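Local coordinates for protein endoglucanase A (PDB 6Q1I) that hydrolyses internal beta-1,4-glucosidic linkages in barley beta-glucan, lichenan and carboxymethylcellulose, and also degrades xylan, preferring the longer cellooligosaccharides, at residues S130-L135 against N185-E190. Sequence-based numbering, arbitrary orientation.
Sequences SVTPKL and NAAALE
Two outer helices of the TIM barrel that forms the family 5 catalytic domain meet where Thr132 and Leu135 touch Ala187 and Ala188. Helix 128-145 follows strand 109-113 and helix 175-194 follows the next strand of the barrel, 153-156, so the contact joins neighbouring helices of the outer layer, away from the catalytic positions. It is small, burying 142 Å² in all, and no hydrogen bond crosses between the two segments. The nearest approach is methyl to methyl, Thr132 CG2 lying 3.9 Å from Ala187 CB. The threonine's first torsion (chi1 -56°) sets CG2 anti to the backbone N and swings OG1 back to its own helix, where it bonds to Glu128 O; the methyl is thus presented to the alanine. One turn further on, Leu135 reaches across with its CD2 branch, which comes to 4.5 Å from Ala188 CB, a looser apolar contact. With alanines on one side, the backbones draw fairly close, 6.6 Å separating Leu135 CA and Ala188 CA. Tyr184, just before segment 185-190, adds its side chain to the interface and touches Val131, Thr132 and Leu135. Pro133 kinks helix 128-145 here, since its N has no hydrogen to bond to the preceding turn, but the helical bonding continues past it from Leu135 N to Val131 O (2.9 Å). Polar links lie beside the apolar patch: Lys136 NZ, next along from Leu135, donates a hydrogen bond to Ala187 O and forms a salt bridge with Glu190 OE1.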
ATOM      1  N   SER A 130      -8.550  11.102  21.068  1.00 13.84           N
ATOM      2  CA  SER A 130      -9.600  10.161  20.704  1.00 16.58           C
ATOM      3  C   SER A 130      -9.132   9.129  19.690  1.00 14.66           C
ATOM      4  O   SER A 130      -9.639   8.006  19.681  1.00 18.95           O
ATOM      5  CB  SER A 130     -10.823  10.911  20.174  1.00 22.60           C
ATOM      6  OG  SER A 130     -10.501  11.743  19.089  1.00 26.70           O
ATOM      7  N   VAL A 131      -8.150   9.468  18.863  1.00 12.56           N
ATOM      8  CA  VAL A 131      -7.657   8.543  17.852  1.00 11.51           C
ATOM      9  C   VAL A 131      -6.703   7.527  18.456  1.00 11.30           C
ATOM     10  O   VAL A 131      -6.783   6.334  18.154  1.00 12.51           O
ATOM     11  CB  VAL A 131      -6.967   9.327  16.722  1.00 12.29           C
ATOM     12  CG1 VAL A 131      -6.311   8.364  15.730  1.00 13.47           C
ATOM     13  CG2 VAL A 131      -7.959  10.249  16.031  1.00 14.87           C
ATOM     14  N   THR A 132      -5.764   7.985  19.284  1.00 11.53           N
ATOM     15  CA  THR A 132      -4.625   7.144  19.646  1.00 11.60           C
ATOM     16  C   THR A 132      -5.037   5.881  20.386  1.00 11.60           C
ATOM     17  O   THR A 132      -4.583   4.791  19.996  1.00 11.85           O
ATOM     18  CB  THR A 132      -3.575   7.968  20.402  1.00 12.90           C
ATOM     19  OG1 THR A 132      -3.184   9.097  19.607  1.00 14.19           O
ATOM     20  CG2 THR A 132      -2.344   7.113  20.696  1.00 15.13           C
ATOM     21  N   PRO A 133      -5.877   5.931  21.424  1.00 12.28           N
ATOM     22  CA  PRO A 133      -6.224   4.671  22.102  1.00 11.96           C
ATOM     23  C   PRO A 133      -6.923   3.685  21.181  1.00 11.67           C
ATOM     24  O   PRO A 133      -6.701   2.475  21.285  1.00 12.95           O
ATOM     25  CB  PRO A 133      -7.123   5.116  23.268  1.00 14.05           C
ATOM     26  CG  PRO A 133      -6.907   6.575  23.425  1.00 16.14           C
ATOM     27  CD  PRO A 133      -6.429   7.116  22.112  1.00 13.79           C
ATOM     28  N   LYS A 134      -7.781   4.187  20.290  1.00 12.05           N
ATOM     29  CA  LYS A 134      -8.511   3.321  19.373  1.00 11.59           C
ATOM     30  C   LYS A 134      -7.574   2.696  18.352  1.00 10.74           C
ATOM     31  O   LYS A 134      -7.665   1.496  18.073  1.00 11.27           O
ATOM     32  CB  LYS A 134      -9.611   4.134  18.697  1.00 12.34           C
ATOM     33  CG  LYS A 134     -10.442   3.387  17.681  1.00 13.24           C
ATOM     34  CD  LYS A 134     -11.606   4.249  17.229  1.00 13.83           C
ATOM     35  CE  LYS A 134     -12.334   3.667  16.047  1.00 16.58           C
ATOM     36  NZ  LYS A 134     -13.513   4.509  15.694  1.00 20.02           N
ATOM     37  N   LEU A 135      -6.645   3.485  17.806  1.00 10.11           N
ATOM     38  CA  LEU A 135      -5.673   2.948  16.855  1.00  8.96           C
ATOM     39  C   LEU A 135      -4.786   1.902  17.513  1.00  9.12           C
ATOM     40  O   LEU A 135      -4.454   0.882  16.895  1.00  9.93           O
ATOM     41  CB  LEU A 135      -4.838   4.090  16.274  1.00 10.21           C
ATOM     42  CG  LEU A 135      -3.790   3.702  15.230  1.00 10.70           C
ATOM     43  CD1 LEU A 135      -4.420   3.067  14.001  1.00 12.22           C
ATOM     44  CD2 LEU A 135      -2.969   4.914  14.841  1.00 12.18           C
ATOM     45  N   ASN A 185       1.880   6.769  13.767  1.00  8.15           N
ATOM     46  CA  ASN A 185       2.724   5.664  13.324  1.00  8.21           C
ATOM     47  C   ASN A 185       3.487   5.060  14.500  1.00  8.10           C
ATOM     48  O   ASN A 185       3.581   3.833  14.628  1.00  8.84           O
ATOM     49  CB  ASN A 185       3.729   6.135  12.264  1.00  8.01           C
ATOM     50  CG  ASN A 185       3.119   6.330  10.890  1.00  8.63           C
ATOM     51  OD1 ASN A 185       2.089   5.744  10.541  1.00  8.73           O
ATOM     52  ND2 ASN A 185       3.794   7.131  10.074  1.00  9.14           N
ATOM     53  N   ALA A 186       4.062   5.915  15.359  1.00  9.00           N
ATOM     54  CA  ALA A 186       4.837   5.424  16.498  1.00  9.75           C
ATOM     55  C   ALA A 186       3.947   4.676  17.484  1.00  9.05           C
ATOM     56  O   ALA A 186       4.366   3.669  18.066  1.00  9.63           O
ATOM     57  CB  ALA A 186       5.550   6.587  17.192  1.00 10.35           C
ATOM     58  N   ALA A 187       2.717   5.162  17.682  1.00  9.68           N
ATOM     59  CA  ALA A 187       1.790   4.503  18.597  1.00 10.36           C
ATOM     60  C   ALA A 187       1.378   3.141  18.067  1.00  9.01           C
ATOM     61  O   ALA A 187       1.304   2.171  18.828  1.00  9.76           O
ATOM     62  CB  ALA A 187       0.554   5.375  18.821  1.00 11.32           C
ATOM     63  N   ALA A 188       1.099   3.050  16.764  1.00  8.73           N
ATOM     64  CA  ALA A 188       0.777   1.759  16.169  1.00  8.41           C
ATOM     65  C   ALA A 188       1.946   0.791  16.296  1.00  7.93           C
ATOM     66  O   ALA A 188       1.757  -0.382  16.644  1.00  9.14           O
ATOM     67  CB  ALA A 188       0.410   1.953  14.701  1.00  8.72           C
ATOM     68  N   LEU A 189       3.166   1.266  16.014  1.00  8.81           N
ATOM     69  CA  LEU A 189       4.345   0.416  16.143  1.00  8.67           C
ATOM     70  C   LEU A 189       4.519  -0.078  17.576  1.00  9.35           C
ATOM     71  O   LEU A 189       4.841  -1.249  17.801  1.00 10.65           O
ATOM     72  CB  LEU A 189       5.583   1.188  15.687  1.00  9.81           C
ATOM     73  CG  LEU A 189       6.919   0.450  15.780  1.00 10.57           C
ATOM     74  CD1 LEU A 189       6.956  -0.757  14.871  1.00 12.41           C
ATOM     75  CD2 LEU A 189       8.044   1.406  15.455  1.00 13.17           C
ATOM     76  N   GLU A 190       4.329   0.802  18.560  1.00  9.42           N
ATOM     77  CA  GLU A 190       4.487   0.389  19.950  1.00  9.91           C
ATOM     78  C   GLU A 190       3.514  -0.729  20.287  1.00  9.73           C
ATOM     79  O   GLU A 190       3.877  -1.699  20.957  1.00 10.91           O
ATOM     80  CB  GLU A 190       4.277   1.587  20.877  1.00 11.50           C
ATOM     81  CG  GLU A 190       4.763   1.385  22.311  1.00 13.39           C
ATOM     82  CD  GLU A 190       3.779   0.675  23.228  1.00 15.33           C
ATOM     83  OE1 GLU A 190       2.558   0.636  22.940  1.00 16.06           O
ATOM     84  OE2 GLU A 190       4.249   0.166  24.266  1.00 16.83           O
TER